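Local coordinates for response regulator receiver domain protein (CheY-like) (Methylobacillus flagellatus KT, PDB 3I42) that is of unknown specific function but, as a CheY-like receiver domain, probably takes up a phosphoryl group on an aspartate in two-component signalling, at residues Leu7-Tyr12 / Asp49-Asp54; Val33-Asp38 / Leu57-Gly62. All blocks are in the same frame, centred on the assembly; numbering follows the deposited sequence.

Contact 1: Leu7-Tyr12 / Asp49-Asp54; sequences LIVEDY and DAVFID
Leu7 and Val51 lie side by side on one face of two neighbouring parallel strands, Leu7 CD2 4.1 Å from Val51 CG1. With Leu7 CG anti to the backbone N (chi1 176°), the leucine also meets Ala42 and Met43 of helix 36-45. Val9, the next residue on this face, brings its CG2 to 4.3 Å from Ile53 CG1; beta-branched valine favours the extended strand backbone, and its side chain packs against the covering helix at Ala39. Phe52 turns to the opposite face, under helix 13-25, where its ring meets that of Phe19 and has Leu7 O at its edge. Four backbone bonds zip the strands in register, among them Phe52 N to Leu7 O at 2.7 Å and Asp54 N to Val9 O at 3.1 Å. Past the last rung, Glu10 OE1 comes within 2.6 Å of Asp54 OD2, the two carboxylate planes 64° apart. Glu10 OE2 accepts from Tyr12 N, while Asp54 OD2 also forms a salt bridge with Lys105. Acids gathered at the C-terminal ends of central parallel strands, one of them the predicted phosphorylation site Asp54, mark the active site of the CheY-like receiver fold.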
ATOM      1  N   LEU A   7      10.136 -15.843  -6.016  1.00 32.61           N
ATOM      2  CA  LEU A   7      11.343 -15.337  -6.634  1.00 30.19           C
ATOM      3  C   LEU A   7      11.897 -14.261  -5.733  1.00 29.30           C
ATOM      4  O   LEU A   7      11.192 -13.340  -5.323  1.00 28.77           O
ATOM      5  CB  LEU A   7      11.068 -14.776  -8.044  1.00 30.63           C
ATOM      6  CG  LEU A   7      12.267 -14.123  -8.784  1.00 29.90           C
ATOM      7  CD1 LEU A   7      13.201 -15.152  -9.377  1.00 31.25           C
ATOM      8  CD2 LEU A   7      11.810 -13.158  -9.888  1.00 31.90           C
ATOM      9  N   ILE A   8      13.169 -14.400  -5.420  1.00 28.31           N
ATOM     10  CA  ILE A   8      13.861 -13.423  -4.635  1.00 28.48           C
ATOM     11  C   ILE A   8      14.804 -12.633  -5.526  1.00 28.41           C
ATOM     12  O   ILE A   8      15.606 -13.216  -6.261  1.00 28.36           O
ATOM     13  CB  ILE A   8      14.695 -14.112  -3.532  1.00 28.58           C
ATOM     14  CG1 ILE A   8      13.786 -14.854  -2.574  1.00 28.72           C
ATOM     15  CG2 ILE A   8      15.561 -13.107  -2.789  1.00 26.97           C
ATOM     16  CD1 ILE A   8      14.568 -16.042  -1.883  1.00 34.36           C
ATOM     17  N   VAL A   9      14.721 -11.307  -5.434  1.00 28.69           N
ATOM     18  CA  VAL A   9      15.611 -10.427  -6.199  1.00 29.05           C
ATOM     19  C   VAL A   9      16.515  -9.648  -5.264  1.00 29.95           C
ATOM     20  O   VAL A   9      16.085  -8.715  -4.556  1.00 29.00           O
ATOM     21  CB  VAL A   9      14.824  -9.442  -7.125  1.00 29.05           C
ATOM     22  CG1 VAL A   9      15.812  -8.628  -7.968  1.00 28.40           C
ATOM     23  CG2 VAL A   9      13.821 -10.206  -8.027  1.00 26.65           C
ATOM     24  N   GLU A  10      17.783 -10.005  -5.290  1.00 30.90           N
ATOM     25  CA  GLU A  10      18.699  -9.574  -4.255  1.00 34.00           C
ATOM     26  C   GLU A  10      20.089  -9.867  -4.770  1.00 35.09           C
ATOM     27  O   GLU A  10      20.359 -11.001  -5.214  1.00 36.27           O
ATOM     28  CB  GLU A  10      18.406 -10.374  -2.959  1.00 34.20           C
ATOM     29  CG  GLU A  10      19.541 -10.423  -1.949  1.00 37.92           C
ATOM     30  CD  GLU A  10      20.033  -9.043  -1.538  1.00 43.38           C
ATOM     31  OE1 GLU A  10      19.193  -8.210  -1.135  1.00 43.49           O
ATOM     32  OE2 GLU A  10      21.266  -8.796  -1.608  1.00 46.47           O
ATOM     33  N   ASP A  11      20.963  -8.867  -4.720  1.00 36.15           N
ATOM     34  CA  ASP A  11      22.296  -8.996  -5.329  1.00 37.98           C
ATOM     35  C   ASP A  11      23.384  -9.636  -4.473  1.00 38.22           C
ATOM     36  O   ASP A  11      24.401 -10.083  -5.028  1.00 39.43           O
ATOM     37  CB  ASP A  11      22.805  -7.657  -5.854  1.00 39.06           C
ATOM     38  CG  ASP A  11      22.754  -6.576  -4.816  1.00 42.46           C
ATOM     39  OD1 ASP A  11      21.699  -6.421  -4.158  1.00 46.70           O
ATOM     40  OD2 ASP A  11      23.785  -5.873  -4.669  1.00 49.54           O
ATOM     41  N   TYR A  12      23.183  -9.687  -3.156  1.00 36.94           N
ATOM     42  CA  TYR A  12      24.155 -10.305  -2.253  1.00 36.37           C
ATOM     43  C   TYR A  12      23.885 -11.797  -2.092  1.00 35.17           C
ATOM     44  O   TYR A  12      22.887 -12.181  -1.499  1.00 33.65           O
ATOM     45  CB  TYR A  12      24.154  -9.597  -0.878  1.00 36.64           C
ATOM     46  CG  TYR A  12      25.229 -10.129   0.063  1.00 39.69           C
ATOM     47  CD1 TYR A  12      26.467 -10.568  -0.435  1.00 40.07           C
ATOM     48  CD2 TYR A  12      25.009 -10.191   1.441  1.00 39.57           C
ATOM     49  CE1 TYR A  12      27.447 -11.071   0.418  1.00 42.77           C
ATOM     50  CE2 TYR A  12      25.995 -10.680   2.302  1.00 41.96           C
ATOM     51  CZ  TYR A  12      27.199 -11.118   1.785  1.00 42.37           C
ATOM     52  OH  TYR A  12      28.165 -11.597   2.631  1.00 44.93           O
ATOM     53  N   ASP A  49       4.265 -17.067  -7.503  1.00 38.59           N
ATOM     54  CA  ASP A  49       3.183 -16.587  -6.681  1.00 37.59           C
ATOM     55  C   ASP A  49       3.575 -15.313  -5.939  1.00 36.00           C
ATOM     56  O   ASP A  49       2.729 -14.461  -5.686  1.00 34.21           O
ATOM     57  CB  ASP A  49       2.778 -17.677  -5.676  1.00 38.49           C
ATOM     58  CG  ASP A  49       2.356 -18.982  -6.370  1.00 41.38           C
ATOM     59  OD1 ASP A  49       1.213 -19.036  -6.880  1.00 44.64           O
ATOM     60  OD2 ASP A  49       3.168 -19.932  -6.423  1.00 41.87           O
ATOM     61  N   ALA A  50       4.852 -15.222  -5.545  1.00 34.38           N
ATOM     62  CA  ALA A  50       5.355 -14.074  -4.778  1.00 32.52           C
ATOM     63  C   ALA A  50       6.743 -13.699  -5.266  1.00 30.96           C
ATOM     64  O   ALA A  50       7.573 -14.558  -5.518  1.00 30.03           O
ATOM     65  CB  ALA A  50       5.396 -14.386  -3.292  1.00 32.78           C
ATOM     66  N   VAL A  51       6.974 -12.402  -5.411  1.00 29.63           N
ATOM     67  CA  VAL A  51       8.261 -11.902  -5.863  1.00 28.37           C
ATOM     68  C   VAL A  51       8.755 -10.907  -4.816  1.00 27.61           C
ATOM     69  O   VAL A  51       8.054  -9.934  -4.504  1.00 27.38           O
ATOM     70  CB  VAL A  51       8.147 -11.240  -7.276  1.00 28.66           C
ATOM     71  CG1 VAL A  51       9.477 -10.633  -7.740  1.00 26.54           C
ATOM     72  CG2 VAL A  51       7.618 -12.245  -8.318  1.00 29.34           C
ATOM     73  N   PHE A  52       9.945 -11.153  -4.268  1.00 26.56           N
ATOM     74  CA  PHE A  52      10.511 -10.279  -3.213  1.00 26.91           C
ATOM     75  C   PHE A  52      11.600  -9.448  -3.811  1.00 27.07           C
ATOM     76  O   PHE A  52      12.577 -10.002  -4.321  1.00 25.99           O
ATOM     77  CB  PHE A  52      11.075 -11.068  -2.020  1.00 26.71           C
ATOM     78  CG  PHE A  52      10.040 -11.909  -1.330  1.00 28.96           C
ATOM     79  CD1 PHE A  52       9.402 -11.440  -0.195  1.00 29.55           C
ATOM     80  CD2 PHE A  52       9.721 -13.172  -1.827  1.00 28.02           C
ATOM     81  CE1 PHE A  52       8.443 -12.186   0.441  1.00 28.98           C
ATOM     82  CE2 PHE A  52       8.755 -13.956  -1.210  1.00 29.17           C
ATOM     83  CZ  PHE A  52       8.097 -13.456  -0.073  1.00 28.71           C
ATOM     84  N   ILE A  53      11.420  -8.128  -3.770  1.00 27.22           N
ATOM     85  CA  ILE A  53      12.345  -7.224  -4.458  1.00 28.90           C
ATOM     86  C   ILE A  53      13.049  -6.304  -3.474  1.00 30.32           C
ATOM     87  O   ILE A  53      12.402  -5.494  -2.819  1.00 30.79           O
ATOM     88  CB  ILE A  53      11.619  -6.370  -5.546  1.00 28.42           C
ATOM     89  CG1 ILE A  53      11.050  -7.254  -6.649  1.00 28.03           C
ATOM     90  CG2 ILE A  53      12.577  -5.365  -6.189  1.00 29.13           C
ATOM     91  CD1 ILE A  53       9.871  -6.632  -7.365  1.00 25.85           C
ATOM     92  N   ASP A  54      14.370  -6.431  -3.375  1.00 32.61           N
ATOM     93  CA  ASP A  54      15.183  -5.453  -2.690  1.00 35.22           C
ATOM     94  C   ASP A  54      15.036  -4.112  -3.378  1.00 36.15           C
ATOM     95  O   ASP A  54      15.019  -4.029  -4.612  1.00 36.81           O
ATOM     96  CB  ASP A  54      16.644  -5.899  -2.685  1.00 36.89           C
ATOM     97  CG  ASP A  54      17.475  -5.186  -1.611  1.00 41.37           C
ATOM     98  OD1 ASP A  54      17.549  -3.929  -1.603  1.00 43.47           O
ATOM     99  OD2 ASP A  54      18.055  -5.900  -0.762  1.00 46.57           O
TER

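Contact 2: Val33-Asp38 / Leu57-Gly62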
ATOM      1  N   VAL A  33      17.557 -14.346  -8.010  1.00 32.66           N
ATOM      2  CA  VAL A  33      18.375 -13.786  -9.056  1.00 33.18           C
ATOM      3  C   VAL A  33      19.000 -12.559  -8.461  1.00 33.80           C
ATOM      4  O   VAL A  33      18.525 -12.060  -7.445  1.00 34.25           O
ATOM      5  CB  VAL A  33      17.521 -13.422 -10.303  1.00 32.72           C
ATOM      6  CG1 VAL A  33      17.087 -14.663 -11.003  1.00 30.35           C
ATOM      7  CG2 VAL A  33      16.332 -12.594  -9.894  1.00 31.58           C
ATOM      8  N   MET A  34      20.057 -12.058  -9.078  1.00 34.93           N
ATOM      9  CA  MET A  34      20.854 -10.996  -8.439  1.00 35.97           C
ATOM     10  C   MET A  34      20.791  -9.627  -9.158  1.00 36.05           C
ATOM     11  O   MET A  34      21.536  -8.709  -8.820  1.00 37.27           O
ATOM     12  CB  MET A  34      22.298 -11.477  -8.203  1.00 36.06           C
ATOM     13  CG  MET A  34      22.435 -12.562  -7.090  1.00 39.07           C
ATOM     14  SD  MET A  34      24.126 -13.312  -6.917  1.00 43.36           S
ATOM     15  CE  MET A  34      24.097 -14.482  -8.270  1.00 40.83           C
ATOM     16  N   SER A  35      19.879  -9.473 -10.116  1.00 35.85           N
ATOM     17  CA  SER A  35      19.715  -8.192 -10.846  1.00 35.59           C
ATOM     18  C   SER A  35      18.312  -8.058 -11.401  1.00 34.77           C
ATOM     19  O   SER A  35      17.598  -9.064 -11.578  1.00 34.39           O
ATOM     20  CB  SER A  35      20.730  -8.075 -12.004  1.00 35.34           C
ATOM     21  OG  SER A  35      20.495  -9.092 -12.976  1.00 35.04           O
ATOM     22  N   GLY A  36      17.931  -6.814 -11.690  1.00 34.58           N
ATOM     23  CA  GLY A  36      16.663  -6.538 -12.374  1.00 34.95           C
ATOM     24  C   GLY A  36      16.549  -7.285 -13.694  1.00 35.24           C
ATOM     25  O   GLY A  36      15.535  -7.927 -13.959  1.00 34.84           O
ATOM     26  N   THR A  37      17.603  -7.232 -14.519  1.00 36.29           N
ATOM     27  CA  THR A  37      17.630  -7.945 -15.829  1.00 37.50           C
ATOM     28  C   THR A  37      17.315  -9.417 -15.679  1.00 37.51           C
ATOM     29  O   THR A  37      16.512  -9.972 -16.435  1.00 37.36           O
ATOM     30  CB  THR A  37      19.017  -7.884 -16.491  1.00 37.51           C
ATOM     31  OG1 THR A  37      19.673  -6.700 -16.070  1.00 40.18           O
ATOM     32  CG2 THR A  37      18.916  -7.892 -18.015  1.00 38.88           C
ATOM     33  N   ASP A  38      17.965 -10.058 -14.701  1.00 38.28           N
ATOM     34  CA  ASP A  38      17.762 -11.489 -14.495  1.00 38.55           C
ATOM     35  C   ASP A  38      16.348 -11.789 -14.030  1.00 38.10           C
ATOM     36  O   ASP A  38      15.750 -12.795 -14.463  1.00 38.09           O
ATOM     37  CB  ASP A  38      18.819 -12.054 -13.556  1.00 39.55           C
ATOM     38  CG  ASP A  38      20.144 -12.304 -14.265  1.00 42.45           C
ATOM     39  OD1 ASP A  38      20.255 -12.000 -15.485  1.00 47.15           O
ATOM     40  OD2 ASP A  38      21.075 -12.813 -13.616  1.00 43.82           O
ATOM     41  N   LEU A  57      19.057  -2.141  -6.030  1.00 39.61           N
ATOM     42  CA  LEU A  57      19.583  -3.188  -6.885  1.00 39.26           C
ATOM     43  C   LEU A  57      20.773  -2.662  -7.699  1.00 39.63           C
ATOM     44  O   LEU A  57      20.945  -1.453  -7.799  1.00 39.37           O
ATOM     45  CB  LEU A  57      18.470  -3.737  -7.769  1.00 38.42           C
ATOM     46  CG  LEU A  57      17.481  -4.660  -7.072  1.00 37.73           C
ATOM     47  CD1 LEU A  57      16.281  -4.885  -7.979  1.00 34.44           C
ATOM     48  CD2 LEU A  57      18.170  -6.001  -6.712  1.00 35.29           C
ATOM     49  N   PRO A  58      21.624  -3.564  -8.236  1.00 39.61           N
ATOM     50  CA  PRO A  58      22.765  -2.983  -8.922  1.00 40.31           C
ATOM     51  C   PRO A  58      22.341  -2.159 -10.166  1.00 41.19           C
ATOM     52  O   PRO A  58      22.832  -1.036 -10.350  1.00 41.19           O
ATOM     53  CB  PRO A  58      23.610  -4.203  -9.328  1.00 40.52           C
ATOM     54  CG  PRO A  58      22.956  -5.413  -8.663  1.00 39.69           C
ATOM     55  CD  PRO A  58      21.573  -5.040  -8.342  1.00 39.50           C
ATOM     56  N   ASP A  59      21.412  -2.688 -10.964  1.00 40.76           N
ATOM     57  CA  ASP A  59      21.084  -2.119 -12.282  1.00 41.36           C
ATOM     58  C   ASP A  59      19.779  -1.296 -12.343  1.00 41.32           C
ATOM     59  O   ASP A  59      19.339  -0.921 -13.443  1.00 41.01           O
ATOM     60  CB  ASP A  59      20.997  -3.255 -13.325  1.00 41.14           C
ATOM     61  CG  ASP A  59      20.051  -4.393 -12.884  1.00 42.71           C
ATOM     62  OD1 ASP A  59      19.711  -4.490 -11.667  1.00 42.31           O
ATOM     63  OD2 ASP A  59      19.660  -5.203 -13.753  1.00 42.82           O
ATOM     64  N   THR A  60      19.153  -1.034 -11.190  1.00 40.71           N
ATOM     65  CA  THR A  60      17.799  -0.461 -11.187  1.00 40.10           C
ATOM     66  C   THR A  60      17.342  -0.210  -9.777  1.00 39.31           C
ATOM     67  O   THR A  60      17.917  -0.769  -8.844  1.00 40.00           O
ATOM     68  CB  THR A  60      16.769  -1.420 -11.906  1.00 40.22           C
ATOM     69  OG1 THR A  60      15.472  -0.816 -11.928  1.00 40.20           O
ATOM     70  CG2 THR A  60      16.674  -2.830 -11.205  1.00 40.52           C
ATOM     71  N   SER A  61      16.316   0.621  -9.603  1.00 38.00           N
ATOM     72  CA  SER A  61      15.628   0.705  -8.309  1.00 36.59           C
ATOM     73  C   SER A  61      14.597  -0.418  -8.224  1.00 35.52           C
ATOM     74  O   SER A  61      14.182  -0.959  -9.249  1.00 34.83           O
ATOM     75  CB  SER A  61      14.951   2.068  -8.098  1.00 36.52           C
ATOM     76  OG  SER A  61      13.760   2.170  -8.865  1.00 38.92           O
ATOM     77  N   GLY A  62      14.214  -0.800  -7.008  1.00 34.45           N
ATOM     78  CA  GLY A  62      13.184  -1.817  -6.842  1.00 33.26           C
ATOM     79  C   GLY A  62      11.872  -1.331  -7.424  1.00 32.73           C
ATOM     80  O   GLY A  62      11.122  -2.085  -8.064  1.00 32.55           O
TER
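Asp59 lays its carboxylate over the first turn of helix 36-45, with Ser35 CB 3.5 Å from its OD2. Each oxygen turns its syn lone pair to a backbone N-H: Gly36 N binds OD1 at 2.9 Å and Thr37 N binds OD2 at 3.0 Å, the latter bond fairly straight at 165°. Thr37 OG1 adds a second donor to OD2 at 2.8 Å, meeting it nearly along the C-O axis, so three bonds grip the carboxylate and hold its rotation. With CG between its own backbone N and carbonyl carbon (chi1 52°), Asp59 carries the carboxylate across to these donors. An anion at a helix N-terminus would be favoured by the partial positive charge there, and here it comes from the loop following strand 50-54 of the receiver fold, supplementing the helix's own N-cap. That cap is Ser35, whose OG accepts from Asp38 N at 3.2 Å; with an alanine here, Asp38 N would probably lose its capping acceptor and the first turn be less firmly fixed. Gly36 fits because a CB would run into Thr60 CG2, the methyl that packs 3.9 Å from Gly36 CA. Leu57 reaches inward to Val9 and Leu65, and Pro58, exposed at the surface, rests its CG 3.6 Å from Met34 O.

The two contacts have their centres 9 Å apart within one receiver domain, contact 1 buried near the centre of the domain and contact 2 at the surface. Their segments alternate along the sequence: 7-12, 33-38, 49-54, then 57-62. Strand 28-33 lies next to strand 4-9 in the five-stranded parallel sheet, and the two are joined where Ile8 O meets Val33 N at 2.9 Å, probably a hydrogen bond. Helix 36-45 then covers one face of the sheet and leads back to strand 50-54, while the loop after that strand returns to the start of the same helix. Contact 2 thus joins the loop that follows the predicted phosphorylation site of contact 1 to the start of helix 36-45.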